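Local structure of carboxylase (Deinococcus radiodurans, 5H80) at residues A38-V43 with Y111-E116; R84-Y89 with S415-A420; Q440-L445 with L463-D468; L457-A462 with E485-A490. The protein probably carboxylates biotin at the expense of ATP, through the biotin carboxylase domain of a single-chain bacterial carboxylase. All coordinates share one frame; numbering follows the deposited sequence.

The four contacts fall into two touching pairs: contacts 1 and 2 lie at and beside the junction of the N- and C-terminal biotin carboxylase regions, contacts 3 and 4 among helices near the C-terminal end. Contacts 1 and 2 have centres about 11 Å apart: Y89 of contact 2 packs on F113, R40 and N39 of contact 1, and R40 also reaches Y418. Contact 2 itself links the two regions. Contacts 3 and 4 share helix 457-465, with centres about 10 Å apart, and meet at H466 with E485 and at L445 with L457 and L460. Between the pairs nothing touches; the nearest atoms of contacts 2 and 4 are about 10 Å apart.

Contact 1: A38-V43 with Y111-E116; sequences ANRGEV and YGFLSE
One face of the Y111 ring is covered by V43, whose CG2 lies 3.2 Å from Y111 CZ and makes a CH-pi contact offset toward the rim, while E42 OE1 sits at the ring's edge. There Y111 OH donates a short bond of 2.5 Å to E42 OE1, entering on the syn side of the carboxylate. The bend of E42 at chi2 (83°) turns the carboxylate toward the hydroxyl, and K424 forms a salt bridge with the same oxygen, so OE1 is gripped twice. The F113 ring has its own neighbour Y111 O in plane at its edge, and N39 OD1 approaches CD2 of F113 obliquely at 3.4 Å. N39 joins the loops: its ND2 gives Y111 O a 2.8 Å bond from above the carbonyl plane and also bonds P109 O, while its OD1 accepts from R40 N at 2.8 Å. With both ends of the amide held, its rotation is probably fixed. A leucine at N39 would probably leave Y111 O and P109 O without this donor and R40 N without its acceptor. A water accepts from L114 N and donates to A38 O. The loops follow adjacent inner strands of the parallel sheet, 34-37 and 106-108, and G41 takes the N-cap position of helix 42-53, a strand-loop-helix arrangement consistent with the Rossmann-like N-terminal domain of biotin carboxylases.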
loop_
_atom_site.group_PDB
_atom_site.type_symbol
_atom_site.label_atom_id
_atom_site.label_comp_id
_atom_site.label_asym_id
_atom_site.label_seq_id
_atom_site.Cartn_x
_atom_site.Cartn_y
_atom_site.Cartn_z
ATOM N N ALA A 38 20.801 -10.880 10.486
ATOM C CA ALA A 38 21.024 -11.240 11.891
ATOM C C ALA A 38 19.865 -10.802 12.845
ATOM O O ALA A 38 20.040 -9.971 13.703
ATOM C CB ALA A 38 22.360 -10.702 12.405
ATOM N N ASN A 39 18.686 -11.367 12.621
ATOM C CA ASN A 39 17.480 -10.945 13.249
ATOM C C ASN A 39 16.349 -11.959 12.888
ATOM O O ASN A 39 16.660 -13.053 12.398
ATOM C CB ASN A 39 17.053 -9.484 12.859
ATOM C CG ASN A 39 16.410 -8.747 14.023
ATOM O OD1 ASN A 39 15.476 -9.230 14.630
ATOM N ND2 ASN A 39 16.927 -7.609 14.404
ATOM N N ARG A 40 15.121 -11.654 13.290
ATOM C CA ARG A 40 14.006 -12.574 13.095
ATOM C C ARG A 40 12.685 -11.864 13.026
ATOM O O ARG A 40 12.626 -10.647 13.264
ATOM C CB ARG A 40 14.081 -13.623 14.235
ATOM C CG ARG A 40 14.195 -13.013 15.600
ATOM C CD ARG A 40 12.877 -12.649 16.185
ATOM N NE ARG A 40 11.768 -13.675 16.139
ATOM C CZ ARG A 40 10.468 -13.403 16.368
ATOM N NH1 ARG A 40 9.515 -14.336 16.305
ATOM N NH2 ARG A 40 10.083 -12.160 16.703
ATOM N N GLY A 41 11.588 -12.573 12.713
ATOM C CA GLY A 41 10.277 -12.002 12.900
ATOM C C GLY A 41 10.005 -10.986 11.792
ATOM O O GLY A 41 10.672 -11.082 10.722
ATOM N N GLU A 42 9.192 -9.971 12.121
ATOM C CA GLU A 42 8.672 -9.031 11.091
ATOM C C GLU A 42 9.826 -8.243 10.397
ATOM O O GLU A 42 9.875 -8.166 9.144
ATOM C CB GLU A 42 7.564 -8.147 11.598
ATOM C CG GLU A 42 8.012 -7.070 12.531
ATOM C CD GLU A 42 8.566 -5.812 11.827
ATOM O OE1 GLU A 42 9.047 -4.974 12.557
ATOM O OE2 GLU A 42 8.669 -5.707 10.567
ATOM N N VAL A 43 10.871 -7.869 11.128
ATOM C CA VAL A 43 12.019 -7.207 10.521
ATOM C C VAL A 43 12.889 -8.069 9.522
ATOM O O VAL A 43 13.373 -7.472 8.504
ATOM C CB VAL A 43 12.879 -6.398 11.529
ATOM C CG1 VAL A 43 13.844 -7.233 12.336
ATOM C CG2 VAL A 43 13.578 -5.242 10.806
ATOM N N TYR A 111 16.730 -4.284 13.843
ATOM C CA TYR A 111 16.724 -3.447 15.038
ATOM C C TYR A 111 16.564 -4.399 16.198
ATOM O O TYR A 111 16.055 -5.576 16.063
ATOM C CB TYR A 111 15.644 -2.325 15.009
ATOM C CG TYR A 111 14.356 -2.650 14.204
ATOM C CD1 TYR A 111 13.460 -3.522 14.660
ATOM C CD2 TYR A 111 14.095 -2.022 13.027
ATOM C CE1 TYR A 111 12.294 -3.806 13.937
ATOM C CE2 TYR A 111 12.944 -2.264 12.304
ATOM C CZ TYR A 111 12.069 -3.185 12.792
ATOM O OH TYR A 111 10.990 -3.448 11.992
ATOM N N GLY A 112 17.046 -3.919 17.337
ATOM C CA GLY A 112 17.216 -4.773 18.479
ATOM C C GLY A 112 18.425 -5.642 18.258
ATOM O O GLY A 112 19.271 -5.426 17.276
ATOM N N PHE A 113 18.477 -6.702 19.098
ATOM C CA PHE A 113 19.564 -7.726 18.950
ATOM C C PHE A 113 20.942 -6.943 18.941
ATOM O O PHE A 113 21.172 -6.065 19.810
ATOM C CB PHE A 113 19.200 -8.642 17.750
ATOM C CG PHE A 113 17.932 -9.502 18.003
ATOM C CD1 PHE A 113 18.021 -10.755 18.644
ATOM C CD2 PHE A 113 16.648 -9.002 17.769
ATOM C CE1 PHE A 113 16.878 -11.491 18.964
ATOM C CE2 PHE A 113 15.496 -9.746 18.073
ATOM C CZ PHE A 113 15.621 -11.007 18.632
ATOM N N LEU A 114 21.698 -7.070 17.864
ATOM C CA LEU A 114 23.089 -6.560 17.801
ATOM C C LEU A 114 23.200 -5.305 16.960
ATOM O O LEU A 114 24.288 -4.853 16.623
ATOM C CB LEU A 114 23.970 -7.695 17.233
ATOM C CG LEU A 114 24.023 -8.968 18.083
ATOM C CD1 LEU A 114 24.882 -10.041 17.444
ATOM C CD2 LEU A 114 24.468 -8.711 19.521
ATOM N N SER A 115 22.048 -4.660 16.631
ATOM C CA SER A 115 22.129 -3.437 15.837
ATOM C C SER A 115 22.843 -2.222 16.414
ATOM O O SER A 115 23.181 -1.347 15.664
ATOM C CB SER A 115 20.758 -2.947 15.368
ATOM O OG SER A 115 19.859 -2.796 16.449
ATOM N N GLU A 116 23.059 -2.161 17.731
ATOM C CA GLU A 116 23.722 -1.068 18.306
ATOM C C GLU A 116 25.021 -1.478 18.904
ATOM O O GLU A 116 25.671 -0.660 19.455
ATOM C CB GLU A 116 22.796 -0.478 19.401
ATOM C CG GLU A 116 21.527 0.134 18.788
ATOM C CD GLU A 116 20.737 0.961 19.798
ATOM O OE1 GLU A 116 21.166 1.124 20.995
ATOM O OE2 GLU A 116 19.680 1.488 19.393
HETATM O O HOH W 1 21.151 -7.802 15.167
#

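Contact 2: R84-Y89 with S415-A420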
loop_
_atom_site.group_PDB
_atom_site.type_symbol
_atom_site.label_atom_id
_atom_site.label_comp_id
_atom_site.label_asym_id
_atom_site.label_seq_id
_atom_site.Cartn_x
_atom_site.Cartn_y
_atom_site.Cartn_z
ATOM N N ARG A 84 19.710 -21.431 21.481
ATOM C CA ARG A 84 18.328 -21.744 21.849
ATOM C C ARG A 84 17.368 -20.574 21.668
ATOM O O ARG A 84 16.443 -20.638 20.852
ATOM C CB ARG A 84 18.247 -22.286 23.293
ATOM C CG ARG A 84 18.549 -23.794 23.404
ATOM C CD ARG A 84 18.513 -24.267 24.851
ATOM N NE ARG A 84 19.180 -25.565 24.998
ATOM C CZ ARG A 84 19.828 -25.998 26.085
ATOM N NH1 ARG A 84 20.386 -27.205 26.061
ATOM N NH2 ARG A 84 19.935 -25.255 27.194
ATOM N N GLY A 85 17.510 -19.539 22.455
ATOM C CA GLY A 85 16.366 -18.599 22.527
ATOM C C GLY A 85 16.627 -17.351 21.732
ATOM O O GLY A 85 17.240 -17.401 20.648
ATOM N N ALA A 86 16.188 -16.241 22.299
ATOM C CA ALA A 86 16.707 -14.914 21.955
ATOM C C ALA A 86 18.228 -14.958 21.938
ATOM O O ALA A 86 18.838 -14.640 20.929
ATOM C CB ALA A 86 16.209 -13.846 22.934
ATOM N N ALA A 87 18.834 -15.504 22.997
ATOM C CA ALA A 87 20.291 -15.824 23.030
ATOM C C ALA A 87 20.964 -16.313 21.714
ATOM O O ALA A 87 22.094 -15.997 21.458
ATOM C CB ALA A 87 20.568 -16.894 24.097
ATOM N N ALA A 88 20.282 -17.163 20.982
ATOM C CA ALA A 88 20.805 -17.747 19.747
ATOM C C ALA A 88 21.078 -16.649 18.722
ATOM O O ALA A 88 22.083 -16.736 17.971
ATOM C CB ALA A 88 19.792 -18.721 19.161
ATOM N N TYR A 89 20.155 -15.672 18.661
ATOM C CA TYR A 89 20.283 -14.491 17.730
ATOM C C TYR A 89 21.276 -13.420 18.202
ATOM O O TYR A 89 21.763 -12.645 17.387
ATOM C CB TYR A 89 18.893 -13.875 17.465
ATOM C CG TYR A 89 17.843 -14.802 16.830
ATOM C CD1 TYR A 89 17.683 -14.829 15.453
ATOM C CD2 TYR A 89 16.976 -15.527 17.573
ATOM C CE1 TYR A 89 16.795 -15.684 14.898
ATOM C CE2 TYR A 89 16.025 -16.359 16.995
ATOM C CZ TYR A 89 15.895 -16.325 15.615
ATOM O OH TYR A 89 15.001 -17.126 14.989
ATOM N N SER A 415 6.630 -17.764 20.438
ATOM C CA SER A 415 7.448 -18.169 21.573
ATOM C C SER A 415 7.582 -16.992 22.489
ATOM O O SER A 415 7.809 -15.828 22.030
ATOM C CB SER A 415 8.837 -18.624 21.092
ATOM O OG SER A 415 9.785 -18.588 22.164
ATOM N N PRO A 416 7.497 -17.249 23.810
ATOM C CA PRO A 416 7.738 -16.147 24.746
ATOM C C PRO A 416 9.182 -15.643 24.787
ATOM O O PRO A 416 9.490 -14.716 25.546
ATOM C CB PRO A 416 7.379 -16.763 26.107
ATOM C CG PRO A 416 7.664 -18.210 25.953
ATOM C CD PRO A 416 7.320 -18.548 24.506
ATOM N N GLN A 417 10.100 -16.224 24.021
ATOM C CA GLN A 417 11.423 -15.731 23.958
ATOM C C GLN A 417 11.513 -14.379 23.285
ATOM O O GLN A 417 12.498 -13.684 23.419
ATOM C CB GLN A 417 12.295 -16.689 23.162
ATOM C CG GLN A 417 12.603 -17.992 23.929
ATOM C CD GLN A 417 13.670 -17.732 24.961
ATOM O OE1 GLN A 417 14.651 -17.008 24.695
ATOM N NE2 GLN A 417 13.470 -18.251 26.161
ATOM N N TYR A 418 10.471 -14.004 22.560
ATOM C CA TYR A 418 10.555 -12.846 21.648
ATOM C C TYR A 418 9.433 -11.911 22.077
ATOM O O TYR A 418 8.493 -12.275 22.795
ATOM C CB TYR A 418 10.405 -13.227 20.164
ATOM C CG TYR A 418 11.284 -14.393 19.780
ATOM C CD1 TYR A 418 12.662 -14.251 19.879
ATOM C CD2 TYR A 418 10.774 -15.612 19.509
ATOM C CE1 TYR A 418 13.515 -15.339 19.630
ATOM C CE2 TYR A 418 11.621 -16.722 19.236
ATOM C CZ TYR A 418 12.995 -16.566 19.328
ATOM O OH TYR A 418 13.910 -17.616 19.114
ATOM N N ASP A 419 9.557 -10.690 21.606
ATOM C CA ASP A 419 8.593 -9.691 21.955
ATOM C C ASP A 419 7.182 -10.060 21.459
ATOM O O ASP A 419 7.014 -11.038 20.703
ATOM C CB ASP A 419 9.107 -8.336 21.509
ATOM C CG ASP A 419 8.962 -8.090 19.995
ATOM O OD1 ASP A 419 8.066 -8.697 19.333
ATOM O OD2 ASP A 419 9.783 -7.309 19.464
ATOM N N ALA A 420 6.204 -9.232 21.864
ATOM C CA ALA A 420 4.783 -9.567 21.711
ATOM C C ALA A 420 4.247 -9.111 20.355
ATOM O O ALA A 420 3.100 -9.431 20.055
ATOM C CB ALA A 420 3.929 -8.927 22.807
#
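Y418 and Q417 form the tight part of this contact. The hydroxyl of Y418 comes in at the edge of the Y89 ring, near its plane, with Y418 OH 3.2 Å from Y89 CE2, and the two ring planes stand 82° apart. D65 accepts a hydrogen bond from that same hydroxyl, and R40 makes a cation-pi contact with the Y418 ring, so polar and apolar partners together fix the tyrosine. Replacing Y418 by an alanine would probably leave D65 without this hydroxyl and open a gap beside the Y89 ring edge. Q417, bent at chi2 (-77°), turns its amide back to the start of the short, weakly bonded helix 86-89, where A86 N donates to Q417 OE1 at 2.9 Å; the same OE1 lies 3.2 Å from CA of the buried G85. Toward solvent the contact loosens: Q417 is itself an exposed residue at the margin, and the exposed R84, poorly ordered, adds almost nothing. In the loop, S415 OG accepts from Q417 N at 3.0 Å, an ST turn within a type I beta turn from S415 to Y418. This turn, presenting a glutamine and a tyrosine to a helix start, makes up part of the interface between the N-terminal and C-terminal domains of this carboxylase.

Contact 3: Q440-L445 with L463-D468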
loop_
_atom_site.group_PDB
_atom_site.type_symbol
_atom_site.label_atom_id
_atom_site.label_comp_id
_atom_site.label_asym_id
_atom_site.label_seq_id
_atom_site.Cartn_x
_atom_site.Cartn_y
_atom_site.Cartn_z
ATOM N N GLN A 440 -10.298 5.571 9.532
ATOM C CA GLN A 440 -9.755 4.583 8.585
ATOM C C GLN A 440 -8.953 3.510 9.259
ATOM O O GLN A 440 -9.068 2.333 8.955
ATOM C CB GLN A 440 -8.939 5.296 7.556
ATOM C CG GLN A 440 -8.500 4.470 6.362
ATOM C CD GLN A 440 -7.650 5.304 5.360
ATOM O OE1 GLN A 440 -7.912 6.504 5.157
ATOM N NE2 GLN A 440 -6.643 4.672 4.730
ATOM N N ALA A 441 -8.102 3.937 10.205
ATOM C CA ALA A 441 -7.310 2.972 10.948
ATOM C C ALA A 441 -8.137 2.034 11.844
ATOM O O ALA A 441 -7.896 0.803 11.808
ATOM C CB ALA A 441 -6.292 3.659 11.757
ATOM N N ALA A 442 -9.183 2.603 12.517
ATOM C CA ALA A 442 -10.091 1.786 13.308
ATOM C C ALA A 442 -10.817 0.761 12.439
ATOM O O ALA A 442 -10.895 -0.430 12.762
ATOM C CB ALA A 442 -11.048 2.651 14.098
ATOM N N THR A 443 -11.286 1.183 11.263
ATOM C CA THR A 443 -11.891 0.225 10.329
ATOM C C THR A 443 -10.971 -0.927 9.908
ATOM O O THR A 443 -11.338 -2.136 9.981
ATOM C CB THR A 443 -12.522 0.959 9.177
ATOM O OG1 THR A 443 -13.470 1.901 9.715
ATOM C CG2 THR A 443 -13.105 0.004 8.217
ATOM N N ALA A 444 -9.731 -0.588 9.550
ATOM C CA ALA A 444 -8.787 -1.582 9.185
ATOM C C ALA A 444 -8.485 -2.549 10.323
ATOM O O ALA A 444 -8.541 -3.769 10.134
ATOM C CB ALA A 444 -7.504 -0.899 8.688
ATOM N N LEU A 445 -8.288 -2.072 11.541
ATOM C CA LEU A 445 -8.174 -2.930 12.615
ATOM C C LEU A 445 -9.357 -3.841 12.895
ATOM O O LEU A 445 -9.174 -5.013 13.257
ATOM C CB LEU A 445 -7.777 -2.165 13.847
ATOM C CG LEU A 445 -6.381 -1.623 13.788
ATOM C CD1 LEU A 445 -6.198 -1.029 15.189
ATOM C CD2 LEU A 445 -5.363 -2.710 13.409
ATOM N N LEU A 463 -8.207 3.460 21.747
ATOM C CA LEU A 463 -7.238 4.542 21.523
ATOM C C LEU A 463 -7.670 5.394 20.368
ATOM O O LEU A 463 -7.782 6.613 20.477
ATOM C CB LEU A 463 -5.761 4.047 21.338
ATOM C CG LEU A 463 -5.020 3.473 22.555
ATOM C CD1 LEU A 463 -3.683 2.945 22.121
ATOM C CD2 LEU A 463 -4.875 4.501 23.681
ATOM N N LEU A 464 -7.964 4.748 19.263
ATOM C CA LEU A 464 -8.269 5.473 18.062
ATOM C C LEU A 464 -9.580 6.287 18.073
ATOM O O LEU A 464 -9.596 7.273 17.320
ATOM C CB LEU A 464 -8.264 4.558 16.848
ATOM C CG LEU A 464 -6.912 3.920 16.494
ATOM C CD1 LEU A 464 -7.245 2.703 15.709
ATOM C CD2 LEU A 464 -5.949 4.919 15.787
ATOM N N HIS A 465 -10.515 5.906 18.917
ATOM C CA HIS A 465 -11.805 6.638 19.145
ATOM C C HIS A 465 -11.755 7.665 20.256
ATOM O O HIS A 465 -12.731 8.433 20.408
ATOM C CB HIS A 465 -12.906 5.616 19.438
ATOM C CG HIS A 465 -13.292 4.803 18.250
ATOM N ND1 HIS A 465 -12.727 3.597 17.976
ATOM C CD2 HIS A 465 -14.241 4.996 17.307
ATOM C CE1 HIS A 465 -13.294 3.068 16.913
ATOM N NE2 HIS A 465 -14.215 3.901 16.484
ATOM N N HIS A 466 -10.679 7.712 21.050
ATOM C CA HIS A 466 -10.630 8.615 22.155
ATOM C C HIS A 466 -10.482 10.087 21.658
ATOM O O HIS A 466 -9.676 10.395 20.799
ATOM C CB HIS A 466 -9.537 8.188 23.150
ATOM C CG HIS A 466 -9.648 8.879 24.481
ATOM N ND1 HIS A 466 -9.305 10.193 24.693
ATOM C CD2 HIS A 466 -10.064 8.412 25.677
ATOM C CE1 HIS A 466 -9.528 10.514 25.953
ATOM N NE2 HIS A 466 -9.991 9.437 26.569
ATOM N N PRO A 467 -11.368 10.967 22.120
ATOM C CA PRO A 467 -11.294 12.382 21.804
ATOM C C PRO A 467 -9.950 13.030 21.923
ATOM O O PRO A 467 -9.612 13.985 21.231
ATOM C CB PRO A 467 -12.279 12.996 22.841
ATOM C CG PRO A 467 -13.141 11.913 23.282
ATOM C CD PRO A 467 -12.362 10.630 23.134
ATOM N N ASP A 468 -9.226 12.696 23.008
ATOM C CA ASP A 468 -7.966 13.291 23.164
ATOM C C ASP A 468 -6.984 12.849 22.020
ATOM O O ASP A 468 -6.215 13.636 21.592
ATOM C CB ASP A 468 -7.269 12.956 24.513
ATOM C CG ASP A 468 -8.021 13.463 25.743
ATOM O OD1 ASP A 468 -8.927 14.321 25.637
ATOM O OD2 ASP A 468 -7.627 12.977 26.835
#
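L464 holds its CG anti to the carbonyl carbon (chi1 -64°), and with chi2 at 157° its CD1 is sent against helix 434-446, where it meets A441, A442 and L445 together. This one methyl lies 3.7 Å from A442 N and touches the two alanine methyls, L464 CD1 to A442 CB 4.1 Å and L464 CD1 to A441 CB 4.2 Å. L445 comes across at about a right angle, and its CD1 lies 3.9 Å from L464 CD1. H465 takes a similar first torsion (chi1 -70°), which swings its imidazole over to A442, where CE1 of the ring stands 3.6 Å from A442 CB. Its ring is held from another side too, Y493 stacking on it. Beyond the contact the chain turns at H466, which caps the next helix: H466 ND1 accepts from D468 N at 3.0 Å, and its NE2 bonds E485. On the far side of helix 434-446, R74 of the second subunit packs on T443, so the helix lies between this core and the partner chain. Two alanines and L445 on one helix, and a leucine methyl with an imidazole carbon on the other, mean that the two helices meet here by van der Waals packing, the polar ND1 of H465 being used by Q461 O of its own helix, consistent with a contact set by fit of shape.

Contact 4: L457-A462 with E485-A490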
loop_
_atom_site.group_PDB
_atom_site.type_symbol
_atom_site.label_atom_id
_atom_site.label_comp_id
_atom_site.label_asym_id
_atom_site.label_seq_id
_atom_site.Cartn_x
_atom_site.Cartn_y
_atom_site.Cartn_z
ATOM N N LEU A 457 -6.034 -5.772 19.914
ATOM C CA LEU A 457 -6.883 -5.118 18.923
ATOM C C LEU A 457 -8.026 -4.261 19.467
ATOM O O LEU A 457 -8.230 -3.124 19.004
ATOM C CB LEU A 457 -7.388 -6.057 17.862
ATOM C CG LEU A 457 -6.394 -6.616 16.865
ATOM C CD1 LEU A 457 -6.978 -7.879 16.327
ATOM C CD2 LEU A 457 -6.145 -5.643 15.695
ATOM N N ALA A 458 -8.701 -4.716 20.506
ATOM C CA ALA A 458 -9.726 -3.829 21.174
ATOM C C ALA A 458 -9.167 -2.613 21.822
ATOM O O ALA A 458 -9.771 -1.554 21.779
ATOM C CB ALA A 458 -10.575 -4.619 22.202
ATOM N N PHE A 459 -8.032 -2.756 22.496
ATOM C CA PHE A 459 -7.389 -1.630 23.095
ATOM C C PHE A 459 -6.951 -0.508 22.106
ATOM O O PHE A 459 -7.202 0.659 22.358
ATOM C CB PHE A 459 -6.291 -2.107 23.932
ATOM C CG PHE A 459 -5.681 -1.041 24.773
ATOM C CD1 PHE A 459 -6.269 -0.704 26.004
ATOM C CD2 PHE A 459 -4.541 -0.392 24.406
ATOM C CE1 PHE A 459 -5.732 0.281 26.812
ATOM C CE2 PHE A 459 -4.045 0.607 25.198
ATOM C CZ PHE A 459 -4.588 0.940 26.398
ATOM N N LEU A 460 -6.435 -0.949 20.944
ATOM C CA LEU A 460 -6.055 -0.089 19.780
ATOM C C LEU A 460 -7.262 0.651 19.286
ATOM O O LEU A 460 -7.138 1.858 19.117
ATOM C CB LEU A 460 -5.434 -0.955 18.648
ATOM C CG LEU A 460 -3.954 -1.357 18.968
ATOM C CD1 LEU A 460 -3.362 -2.328 17.938
ATOM C CD2 LEU A 460 -2.948 -0.300 19.319
ATOM N N GLN A 461 -8.422 -0.020 19.159
ATOM C CA GLN A 461 -9.648 0.627 18.783
ATOM C C GLN A 461 -10.117 1.640 19.847
ATOM O O GLN A 461 -10.509 2.776 19.470
ATOM C CB GLN A 461 -10.685 -0.405 18.335
ATOM C CG GLN A 461 -10.412 -0.872 16.903
ATOM C CD GLN A 461 -11.062 -2.172 16.588
ATOM O OE1 GLN A 461 -10.517 -3.279 16.860
ATOM N NE2 GLN A 461 -12.242 -2.082 16.054
ATOM N N ALA A 462 -9.947 1.379 21.146
ATOM C CA ALA A 462 -10.368 2.385 22.116
ATOM C C ALA A 462 -9.518 3.662 22.000
ATOM O O ALA A 462 -9.988 4.834 22.154
ATOM C CB ALA A 462 -10.337 1.829 23.527
ATOM N N GLU A 485 -9.597 3.716 32.420
ATOM C CA GLU A 485 -10.713 4.166 31.551
ATOM C C GLU A 485 -10.624 3.563 30.145
ATOM O O GLU A 485 -11.636 3.092 29.533
ATOM C CB GLU A 485 -10.822 5.717 31.553
ATOM C CG GLU A 485 -10.177 6.527 30.398
ATOM C CD GLU A 485 -10.446 8.060 30.459
ATOM O OE1 GLU A 485 -10.125 8.610 31.543
ATOM O OE2 GLU A 485 -10.971 8.714 29.460
ATOM N N LEU A 486 -9.397 3.508 29.641
ATOM C CA LEU A 486 -9.124 2.973 28.320
ATOM C C LEU A 486 -9.376 1.462 28.237
ATOM O O LEU A 486 -9.951 0.978 27.255
ATOM C CB LEU A 486 -7.689 3.320 27.900
ATOM C CG LEU A 486 -7.443 4.745 27.378
ATOM C CD1 LEU A 486 -5.939 5.126 27.371
ATOM C CD2 LEU A 486 -8.075 4.883 25.969
ATOM N N VAL A 487 -9.026 0.745 29.299
ATOM C CA VAL A 487 -9.307 -0.687 29.349
ATOM C C VAL A 487 -10.779 -0.944 29.407
ATOM O O VAL A 487 -11.218 -1.812 28.697
ATOM C CB VAL A 487 -8.506 -1.507 30.421
ATOM C CG1 VAL A 487 -7.033 -1.543 30.066
ATOM C CG2 VAL A 487 -8.707 -1.027 31.837
ATOM N N THR A 488 -11.528 -0.131 30.154
ATOM C CA THR A 488 -13.028 -0.186 30.158
ATOM C C THR A 488 -13.590 0.004 28.767
ATOM O O THR A 488 -14.325 -0.861 28.248
ATOM C CB THR A 488 -13.645 0.804 31.179
ATOM O OG1 THR A 488 -13.129 0.527 32.509
ATOM C CG2 THR A 488 -15.247 0.800 31.139
ATOM N N GLN A 489 -13.131 1.054 28.088
ATOM C CA GLN A 489 -13.616 1.433 26.761
ATOM C C GLN A 489 -13.368 0.366 25.730
ATOM O O GLN A 489 -14.168 0.173 24.780
ATOM C CB GLN A 489 -12.957 2.743 26.362
ATOM C CG GLN A 489 -13.542 3.952 27.137
ATOM C CD GLN A 489 -12.584 5.129 27.227
ATOM O OE1 GLN A 489 -11.834 5.396 26.294
ATOM N NE2 GLN A 489 -12.600 5.839 28.371
ATOM N N ALA A 490 -12.229 -0.313 25.872
ATOM C CA ALA A 490 -11.845 -1.393 24.927
ATOM C C ALA A 490 -12.857 -2.555 24.916
ATOM O O ALA A 490 -12.959 -3.227 23.916
ATOM C CB ALA A 490 -10.479 -1.920 25.261
HETATM O O HOH W 2 -12.152 5.406 23.490
#
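A pair of helices from the C-terminal part of the chain, 457-465 and 483-490, crosses steeply here, A458, F459 and A462 facing L486, V487, Q489 and A490. The short segment axes approach to 8.2 Å and run at 110° to each other, and the alanines at the crossing leave room for backbone to come near side chain. A490 sits at the centre. A458 CB lies 3.2 Å from A490 O, and the arrangement is matched in the other direction, with A490 CB 3.6 Å from A458 O. A462 CB packs on the backbone of A490, 3.7 Å from A490 N, and touches Q489 as well. With only methyl groups at A458, A462 and A490, the backbones come close, the CA atoms of F459 and A490 lying 4.8 Å apart.

To the side, F459 completes the joint. Its CG is anti to the backbone N (chi1 -171°), which carries the ring across to L486 and V487, F459 CE1 lying 3.8 Å from L486 CB and touching V487 CG1 as well. The ring crosses these side chains obliquely. R261 makes a cation-pi contact with the same ring, and L479 of the short helix 478-481 packs on it, so the phenylalanine ties the helix pair to its surroundings. Polar contact between the segments passes through a water, which donates to A462 O at 2.6 Å and to Q489 OE1 at 2.8 Å.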